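Local coordinates for protein halogenase (Chondromyces crocatus, PDB 3E1T) that probably chlorinates an intermediate or product of chondrochloren biosynthesis as an FAD-dependent halogenase, at residues A[210-222]-A[366-378]. Residues are numbered along the deposited sequence; the frame is centred on the assembly and turned at random.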
ATOM      1  N   ILE A 210       6.597 -11.339   9.276  1.00 37.73           N
ATOM      2  CA  ILE A 210       6.222 -11.728   7.923  1.00 36.03           C
ATOM      3  C   ILE A 210       7.375 -12.513   7.307  1.00 35.27           C
ATOM      4  O   ILE A 210       8.559 -12.220   7.562  1.00 35.01           O
ATOM      5  CB  ILE A 210       5.839 -10.497   7.033  1.00 35.91           C
ATOM      6  CG1 ILE A 210       5.341 -10.950   5.654  1.00 35.00           C
ATOM      7  CG2 ILE A 210       7.008  -9.522   6.912  1.00 35.23           C
ATOM      8  CD1 ILE A 210       4.727  -9.830   4.782  1.00 35.74           C
ATOM      9  N   LEU A 211       7.020 -13.526   6.527  1.00 34.14           N
ATOM     10  CA  LEU A 211       7.973 -14.251   5.708  1.00 33.58           C
ATOM     11  C   LEU A 211       7.642 -14.024   4.227  1.00 33.00           C
ATOM     12  O   LEU A 211       6.491 -14.182   3.814  1.00 32.83           O
ATOM     13  CB  LEU A 211       7.918 -15.751   6.032  1.00 33.47           C
ATOM     14  CG  LEU A 211       8.622 -16.725   5.077  1.00 33.76           C
ATOM     15  CD1 LEU A 211      10.140 -16.667   5.223  1.00 34.34           C
ATOM     16  CD2 LEU A 211       8.113 -18.157   5.300  1.00 34.16           C
ATOM     17  N   SER A 212       8.648 -13.636   3.448  1.00 32.48           N
ATOM     18  CA  SER A 212       8.516 -13.533   1.993  1.00 32.33           C
ATOM     19  C   SER A 212       9.597 -14.380   1.351  1.00 32.06           C
ATOM     20  O   SER A 212      10.774 -14.298   1.739  1.00 32.17           O
ATOM     21  CB  SER A 212       8.644 -12.084   1.519  1.00 31.76           C
ATOM     22  OG  SER A 212       7.824 -11.214   2.286  1.00 34.15           O
ATOM     23  N   ALA A 213       9.201 -15.178   0.367  1.00 31.42           N
ATOM     24  CA  ALA A 213      10.090 -16.160  -0.223  1.00 31.40           C
ATOM     25  C   ALA A 213      10.010 -16.231  -1.754  1.00 31.35           C
ATOM     26  O   ALA A 213       8.969 -16.558  -2.326  1.00 31.59           O
ATOM     27  CB  ALA A 213       9.824 -17.544   0.407  1.00 31.45           C
ATOM     28  N   ALA A 214      11.128 -15.939  -2.403  1.00 31.20           N
ATOM     29  CA  ALA A 214      11.257 -16.045  -3.849  1.00 31.85           C
ATOM     30  C   ALA A 214      11.370 -17.501  -4.310  1.00 32.43           C
ATOM     31  O   ALA A 214      11.998 -18.330  -3.640  1.00 32.58           O
ATOM     32  CB  ALA A 214      12.464 -15.254  -4.311  1.00 31.85           C
ATOM     33  N   PHE A 215      10.734 -17.811  -5.436  1.00 32.06           N
ATOM     34  CA  PHE A 215      10.903 -19.103  -6.112  1.00 32.21           C
ATOM     35  C   PHE A 215      10.988 -18.863  -7.616  1.00 32.32           C
ATOM     36  O   PHE A 215      11.154 -17.714  -8.039  1.00 32.21           O
ATOM     37  CB  PHE A 215       9.810 -20.102  -5.728  1.00 32.24           C
ATOM     38  CG  PHE A 215       8.441 -19.776  -6.269  1.00 32.04           C
ATOM     39  CD1 PHE A 215       7.843 -20.612  -7.216  1.00 32.02           C
ATOM     40  CD2 PHE A 215       7.735 -18.663  -5.811  1.00 31.84           C
ATOM     41  CE1 PHE A 215       6.579 -20.350  -7.705  1.00 31.12           C
ATOM     42  CE2 PHE A 215       6.453 -18.383  -6.299  1.00 31.01           C
ATOM     43  CZ  PHE A 215       5.877 -19.225  -7.249  1.00 31.97           C
ATOM     44  N   GLN A 216      10.896 -19.913  -8.435  1.00 32.45           N
ATOM     45  CA  GLN A 216      11.234 -19.739  -9.853  1.00 32.37           C
ATOM     46  C   GLN A 216      10.277 -18.821 -10.611  1.00 32.01           C
ATOM     47  O   GLN A 216      10.681 -18.165 -11.572  1.00 32.22           O
ATOM     48  CB  GLN A 216      11.366 -21.072 -10.594  1.00 32.92           C
ATOM     49  CG  GLN A 216      12.121 -20.907 -11.903  1.00 34.03           C
ATOM     50  CD  GLN A 216      12.393 -22.197 -12.617  1.00 37.78           C
ATOM     51  OE1 GLN A 216      13.548 -22.492 -12.942  1.00 40.24           O
ATOM     52  NE2 GLN A 216      11.338 -22.978 -12.887  1.00 36.29           N
ATOM     53  N   ASP A 217       9.009 -18.812 -10.207  1.00 31.70           N
ATOM     54  CA  ASP A 217       7.968 -18.077 -10.945  1.00 31.22           C
ATOM     55  C   ASP A 217       7.482 -16.802 -10.228  1.00 30.85           C
ATOM     56  O   ASP A 217       6.503 -16.174 -10.655  1.00 31.45           O
ATOM     57  CB  ASP A 217       6.787 -19.003 -11.266  1.00 31.35           C
ATOM     58  CG  ASP A 217       7.063 -19.933 -12.452  1.00 31.87           C
ATOM     59  OD1 ASP A 217       8.149 -19.862 -13.054  1.00 31.69           O
ATOM     60  OD2 ASP A 217       6.170 -20.723 -12.799  1.00 33.47           O
ATOM     61  N   GLY A 218       8.165 -16.410  -9.161  1.00 29.66           N
ATOM     62  CA  GLY A 218       7.765 -15.222  -8.401  1.00 28.96           C
ATOM     63  C   GLY A 218       8.119 -15.336  -6.948  1.00 28.67           C
ATOM     64  O   GLY A 218       9.197 -15.821  -6.610  1.00 28.32           O
ATOM     65  N   TRP A 219       7.220 -14.891  -6.079  1.00 27.87           N
ATOM     66  CA  TRP A 219       7.475 -14.956  -4.646  1.00 28.22           C
ATOM     67  C   TRP A 219       6.198 -15.096  -3.835  1.00 28.06           C
ATOM     68  O   TRP A 219       5.114 -14.764  -4.308  1.00 28.43           O
ATOM     69  CB  TRP A 219       8.319 -13.757  -4.158  1.00 28.16           C
ATOM     70  CG  TRP A 219       7.659 -12.405  -4.310  1.00 27.78           C
ATOM     71  CD1 TRP A 219       7.637 -11.629  -5.433  1.00 28.20           C
ATOM     72  CD2 TRP A 219       6.960 -11.664  -3.297  1.00 27.49           C
ATOM     73  NE1 TRP A 219       6.954 -10.456  -5.187  1.00 27.26           N
ATOM     74  CE2 TRP A 219       6.524 -10.455  -3.888  1.00 27.00           C
ATOM     75  CE3 TRP A 219       6.640 -11.915  -1.960  1.00 28.22           C
ATOM     76  CZ2 TRP A 219       5.783  -9.498  -3.186  1.00 28.21           C
ATOM     77  CZ3 TRP A 219       5.910 -10.960  -1.254  1.00 28.56           C
ATOM     78  CH2 TRP A 219       5.490  -9.763  -1.871  1.00 28.01           C
ATOM     79  N   PHE A 220       6.347 -15.607  -2.616  1.00 28.39           N
ATOM     80  CA  PHE A 220       5.235 -15.818  -1.698  1.00 28.65           C
ATOM     81  C   PHE A 220       5.318 -14.862  -0.521  1.00 29.13           C
ATOM     82  O   PHE A 220       6.415 -14.531  -0.059  1.00 29.58           O
ATOM     83  CB  PHE A 220       5.283 -17.245  -1.140  1.00 29.05           C
ATOM     84  CG  PHE A 220       4.487 -18.240  -1.912  1.00 28.55           C
ATOM     85  CD1 PHE A 220       3.124 -18.392  -1.672  1.00 29.61           C
ATOM     86  CD2 PHE A 220       5.104 -19.059  -2.849  1.00 29.41           C
ATOM     87  CE1 PHE A 220       2.373 -19.329  -2.381  1.00 29.92           C
ATOM     88  CE2 PHE A 220       4.378 -20.001  -3.568  1.00 30.39           C
ATOM     89  CZ  PHE A 220       3.007 -20.148  -3.333  1.00 30.39           C
ATOM     90  N   TRP A 221       4.167 -14.414  -0.033  1.00 29.22           N
ATOM     91  CA  TRP A 221       4.092 -13.893   1.329  1.00 29.88           C
ATOM     92  C   TRP A 221       3.417 -14.915   2.234  1.00 30.49           C
ATOM     93  O   TRP A 221       2.637 -15.755   1.766  1.00 30.77           O
ATOM     94  CB  TRP A 221       3.393 -12.529   1.407  1.00 29.49           C
ATOM     95  CG  TRP A 221       1.878 -12.557   1.324  1.00 29.01           C
ATOM     96  CD1 TRP A 221       1.006 -12.907   2.317  1.00 29.49           C
ATOM     97  CD2 TRP A 221       1.067 -12.167   0.200  1.00 28.59           C
ATOM     98  NE1 TRP A 221      -0.298 -12.793   1.875  1.00 28.88           N
ATOM     99  CE2 TRP A 221      -0.287 -12.328   0.584  1.00 27.97           C
ATOM    100  CE3 TRP A 221       1.355 -11.719  -1.100  1.00 28.68           C
ATOM    101  CZ2 TRP A 221      -1.351 -12.046  -0.278  1.00 29.28           C
ATOM    102  CZ3 TRP A 221       0.295 -11.424  -1.957  1.00 29.10           C
ATOM    103  CH2 TRP A 221      -1.048 -11.601  -1.543  1.00 29.47           C
ATOM    104  N   TYR A 222       3.721 -14.829   3.527  1.00 31.39           N
ATOM    105  CA  TYR A 222       3.258 -15.787   4.542  1.00 32.24           C
ATOM    106  C   TYR A 222       3.106 -14.981   5.821  1.00 32.08           C
ATOM    107  O   TYR A 222       4.086 -14.695   6.500  1.00 32.50           O
ATOM    108  CB  TYR A 222       4.290 -16.904   4.740  1.00 32.84           C
ATOM    109  CG  TYR A 222       3.852 -18.058   5.646  1.00 33.82           C
ATOM    110  CD1 TYR A 222       3.239 -19.187   5.109  1.00 34.87           C
ATOM    111  CD2 TYR A 222       4.084 -18.033   7.025  1.00 34.59           C
ATOM    112  CE1 TYR A 222       2.848 -20.259   5.919  1.00 36.03           C
ATOM    113  CE2 TYR A 222       3.696 -19.123   7.861  1.00 34.25           C
ATOM    114  CZ  TYR A 222       3.078 -20.221   7.292  1.00 34.78           C
ATOM    115  OH  TYR A 222       2.685 -21.306   8.064  1.00 36.17           O
ATOM    116  N   TYR A 366      13.788  -6.087  -6.107  1.00 27.67           N
ATOM    117  CA  TYR A 366      13.484  -7.097  -7.122  1.00 27.75           C
ATOM    118  C   TYR A 366      14.738  -7.484  -7.938  1.00 29.46           C
ATOM    119  O   TYR A 366      14.969  -8.663  -8.200  1.00 28.89           O
ATOM    120  CB  TYR A 366      12.396  -6.594  -8.065  1.00 26.23           C
ATOM    121  CG  TYR A 366      10.984  -6.972  -7.665  1.00 24.06           C
ATOM    122  CD1 TYR A 366      10.318  -6.295  -6.654  1.00 22.60           C
ATOM    123  CD2 TYR A 366      10.318  -8.018  -8.307  1.00 22.45           C
ATOM    124  CE1 TYR A 366       8.992  -6.650  -6.290  1.00 21.46           C
ATOM    125  CE2 TYR A 366       9.019  -8.363  -7.966  1.00 23.93           C
ATOM    126  CZ  TYR A 366       8.361  -7.665  -6.956  1.00 21.87           C
ATOM    127  OH  TYR A 366       7.080  -8.030  -6.607  1.00 23.22           O
ATOM    128  N   ASP A 367      15.519  -6.477  -8.329  1.00 30.85           N
ATOM    129  CA  ASP A 367      16.782  -6.651  -9.067  1.00 33.23           C
ATOM    130  C   ASP A 367      17.807  -7.513  -8.321  1.00 34.64           C
ATOM    131  O   ASP A 367      18.569  -8.223  -8.950  1.00 34.76           O
ATOM    132  CB  ASP A 367      17.397  -5.288  -9.423  1.00 33.13           C
ATOM    133  CG  ASP A 367      18.737  -5.407 -10.187  1.00 35.12           C
ATOM    134  OD1 ASP A 367      18.741  -5.373 -11.440  1.00 33.87           O
ATOM    135  OD2 ASP A 367      19.790  -5.531  -9.524  1.00 36.56           O
ATOM    136  N   MET A 368      17.815  -7.464  -6.996  1.00 36.40           N
ATOM    137  CA  MET A 368      18.835  -8.175  -6.226  1.00 38.83           C
ATOM    138  C   MET A 368      18.618  -9.687  -6.128  1.00 38.48           C
ATOM    139  O   MET A 368      19.562 -10.418  -5.828  1.00 38.48           O
ATOM    140  CB  MET A 368      19.023  -7.562  -4.834  1.00 38.84           C
ATOM    141  CG  MET A 368      17.995  -7.996  -3.816  1.00 40.47           C
ATOM    142  SD  MET A 368      18.735  -8.675  -2.314  1.00 43.92           S
ATOM    143  CE  MET A 368      19.365  -7.166  -1.559  1.00 43.23           C
ATOM    144  N   ASN A 369      17.397 -10.168  -6.371  1.00 38.35           N
ATOM    145  CA  ASN A 369      17.198 -11.615  -6.395  1.00 38.68           C
ATOM    146  C   ASN A 369      17.923 -12.277  -7.576  1.00 39.50           C
ATOM    147  O   ASN A 369      17.713 -11.921  -8.736  1.00 39.79           O
ATOM    148  CB  ASN A 369      15.720 -11.998  -6.389  1.00 38.20           C
ATOM    149  CG  ASN A 369      15.506 -13.462  -6.075  1.00 36.67           C
ATOM    150  OD1 ASN A 369      15.858 -13.930  -5.001  1.00 34.79           O
ATOM    151  ND2 ASN A 369      14.925 -14.191  -7.014  1.00 35.22           N
ATOM    152  N   GLN A 370      18.786 -13.238  -7.253  1.00 40.39           N
ATOM    153  CA  GLN A 370      19.508 -14.045  -8.241  1.00 40.33           C
ATOM    154  C   GLN A 370      18.727 -15.319  -8.534  1.00 39.68           C
ATOM    155  O   GLN A 370      18.532 -16.156  -7.643  1.00 39.96           O
ATOM    156  CB  GLN A 370      20.890 -14.419  -7.693  1.00 41.18           C
ATOM    157  CG  GLN A 370      21.749 -15.268  -8.634  1.00 43.70           C
ATOM    158  CD  GLN A 370      22.801 -16.072  -7.894  1.00 47.49           C
ATOM    159  OE1 GLN A 370      22.508 -17.127  -7.320  1.00 49.44           O
ATOM    160  NE2 GLN A 370      24.036 -15.584  -7.912  1.00 48.64           N
ATOM    161  N   ASP A 371      18.267 -15.456  -9.772  1.00 38.77           N
ATOM    162  CA  ASP A 371      17.626 -16.685 -10.229  1.00 38.00           C
ATOM    163  C   ASP A 371      17.748 -16.732 -11.746  1.00 37.38           C
ATOM    164  O   ASP A 371      16.837 -16.320 -12.485  1.00 37.05           O
ATOM    165  CB  ASP A 371      16.168 -16.776  -9.764  1.00 38.20           C
ATOM    166  CG  ASP A 371      15.614 -18.190  -9.851  1.00 38.26           C
ATOM    167  OD1 ASP A 371      16.182 -19.013 -10.596  1.00 39.49           O
ATOM    168  OD2 ASP A 371      14.610 -18.484  -9.172  1.00 37.01           O
ATOM    169  N   THR A 372      18.889 -17.241 -12.202  1.00 36.51           N
ATOM    170  CA  THR A 372      19.298 -17.092 -13.595  1.00 36.05           C
ATOM    171  C   THR A 372      18.473 -17.886 -14.588  1.00 35.54           C
ATOM    172  O   THR A 372      18.481 -17.569 -15.776  1.00 35.84           O
ATOM    173  CB  THR A 372      20.803 -17.415 -13.802  1.00 36.61           C
ATOM    174  OG1 THR A 372      21.071 -18.753 -13.369  1.00 36.70           O
ATOM    175  CG2 THR A 372      21.678 -16.440 -13.023  1.00 35.66           C
ATOM    176  N   ASP A 373      17.749 -18.896 -14.119  1.00 35.03           N
ATOM    177  CA  ASP A 373      16.859 -19.643 -15.011  1.00 34.94           C
ATOM    178  C   ASP A 373      15.373 -19.280 -14.862  1.00 34.19           C
ATOM    179  O   ASP A 373      14.498 -19.968 -15.392  1.00 33.63           O
ATOM    180  CB  ASP A 373      17.111 -21.156 -14.904  1.00 35.98           C
ATOM    181  CG  ASP A 373      16.723 -21.739 -13.562  1.00 38.01           C
ATOM    182  OD1 ASP A 373      16.598 -20.997 -12.558  1.00 41.61           O
ATOM    183  OD2 ASP A 373      16.536 -22.975 -13.512  1.00 41.06           O
ATOM    184  N   SER A 374      15.106 -18.173 -14.161  1.00 33.39           N
ATOM    185  CA  SER A 374      13.747 -17.687 -13.963  1.00 32.57           C
ATOM    186  C   SER A 374      13.395 -16.615 -14.981  1.00 32.09           C
ATOM    187  O   SER A 374      14.075 -15.599 -15.069  1.00 31.97           O
ATOM    188  CB  SER A 374      13.567 -17.110 -12.553  1.00 32.25           C
ATOM    189  OG  SER A 374      12.262 -16.573 -12.401  1.00 31.57           O
ATOM    190  N   TYR A 375      12.327 -16.841 -15.737  1.00 32.07           N
ATOM    191  CA  TYR A 375      11.818 -15.804 -16.624  1.00 32.56           C
ATOM    192  C   TYR A 375      11.326 -14.595 -15.812  1.00 31.24           C
ATOM    193  O   TYR A 375      11.643 -13.467 -16.161  1.00 31.75           O
ATOM    194  CB  TYR A 375      10.748 -16.338 -17.593  1.00 33.77           C
ATOM    195  CG  TYR A 375       9.925 -15.253 -18.269  1.00 36.38           C
ATOM    196  CD1 TYR A 375      10.531 -14.225 -19.002  1.00 37.58           C
ATOM    197  CD2 TYR A 375       8.537 -15.245 -18.151  1.00 37.74           C
ATOM    198  CE1 TYR A 375       9.769 -13.214 -19.602  1.00 37.60           C
ATOM    199  CE2 TYR A 375       7.769 -14.254 -18.749  1.00 40.21           C
ATOM    200  CZ  TYR A 375       8.388 -13.239 -19.474  1.00 38.39           C
ATOM    201  OH  TYR A 375       7.594 -12.258 -20.059  1.00 39.43           O
ATOM    202  N   PHE A 376      10.608 -14.853 -14.719  1.00 29.88           N
ATOM    203  CA  PHE A 376      10.049 -13.803 -13.851  1.00 29.07           C
ATOM    204  C   PHE A 376      11.144 -12.861 -13.333  1.00 29.04           C
ATOM    205  O   PHE A 376      11.067 -11.649 -13.532  1.00 28.79           O
ATOM    206  CB  PHE A 376       9.245 -14.445 -12.699  1.00 28.38           C
ATOM    207  CG  PHE A 376       8.643 -13.449 -11.712  1.00 27.69           C
ATOM    208  CD1 PHE A 376       7.302 -13.072 -11.813  1.00 25.94           C
ATOM    209  CD2 PHE A 376       9.412 -12.914 -10.668  1.00 27.14           C
ATOM    210  CE1 PHE A 376       6.738 -12.158 -10.889  1.00 26.84           C
ATOM    211  CE2 PHE A 376       8.852 -11.991  -9.745  1.00 26.71           C
ATOM    212  CZ  PHE A 376       7.520 -11.626  -9.859  1.00 24.44           C
ATOM    213  N   TRP A 377      12.172 -13.412 -12.692  1.00 28.98           N
ATOM    214  CA  TRP A 377      13.251 -12.580 -12.150  1.00 29.44           C
ATOM    215  C   TRP A 377      14.139 -11.934 -13.210  1.00 30.04           C
ATOM    216  O   TRP A 377      14.546 -10.775 -13.058  1.00 30.32           O
ATOM    217  CB  TRP A 377      14.065 -13.347 -11.099  1.00 29.06           C
ATOM    218  CG  TRP A 377      13.206 -13.741  -9.966  1.00 29.53           C
ATOM    219  CD1 TRP A 377      12.653 -14.973  -9.739  1.00 28.39           C
ATOM    220  CD2 TRP A 377      12.722 -12.882  -8.927  1.00 28.36           C
ATOM    221  NE1 TRP A 377      11.874 -14.936  -8.613  1.00 29.14           N
ATOM    222  CE2 TRP A 377      11.899 -13.664  -8.096  1.00 28.20           C
ATOM    223  CE3 TRP A 377      12.919 -11.530  -8.611  1.00 28.31           C
ATOM    224  CZ2 TRP A 377      11.273 -13.145  -6.955  1.00 28.24           C
ATOM    225  CZ3 TRP A 377      12.289 -11.018  -7.484  1.00 28.55           C
ATOM    226  CH2 TRP A 377      11.469 -11.822  -6.677  1.00 28.73           C
ATOM    227  N   SER A 378      14.419 -12.651 -14.299  1.00 30.66           N
ATOM    228  CA  SER A 378      15.250 -12.077 -15.372  1.00 31.89           C
ATOM    229  C   SER A 378      14.610 -10.836 -16.017  1.00 31.69           C
ATOM    230  O   SER A 378      15.313  -9.938 -16.465  1.00 31.63           O
ATOM    231  CB  SER A 378      15.568 -13.116 -16.446  1.00 32.18           C
ATOM    232  OG  SER A 378      14.397 -13.422 -17.196  1.00 35.95           O
TER
HETATM  233  O   HOH W   1       9.409 -17.613 -14.259  1.00 28.57           O
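Trp-377 meets the hairpin turn with its indole edge: NE1 donates to Phe-215 O (2.9 Å, 149° at the hydrogen), the oxygen lying close to the ring plane. Tryptophan suits this place because one N-H satisfies a turn carbonyl while CZ2 of its benzo ring packs on Ala-214 CB (3.6 Å). With chi1 at 177°, Ser-374 OG swings away from its own N and accepts from Trp-377 N (3.2 Å), capping helix 375-378; its approach to Gln-216 O is modelled too short to be relied on. A water links Asp-217 OD1 to Phe-376 N, while Asp-217 OD2 pairs with Arg-258.

Deeper in, Trp-219 NE1 donates to Tyr-366 OH (2.8 Å), a hydroxyl that also bonds Asp-309; the two side chains cross nearly at right angles.

Gly-218 sets its CA over the face of Phe-376, 3.6 Å from the ring centroid, a CH-pi contact; glycine suits both the backbone shape here and the ring's close approach. Asn-369 ND2 lies over one face of the Trp-377 indole and Phe-376 CD2 over the other; Gly-84 N holds Asn-369 OD1.

The motif is a beta-hairpin with a type I turn, part of the mixed sheet, packed on the end of helix 340-368 and on N-capped helix 375-378; its strand 218-224 also carries Trp-221, which touches the FAD.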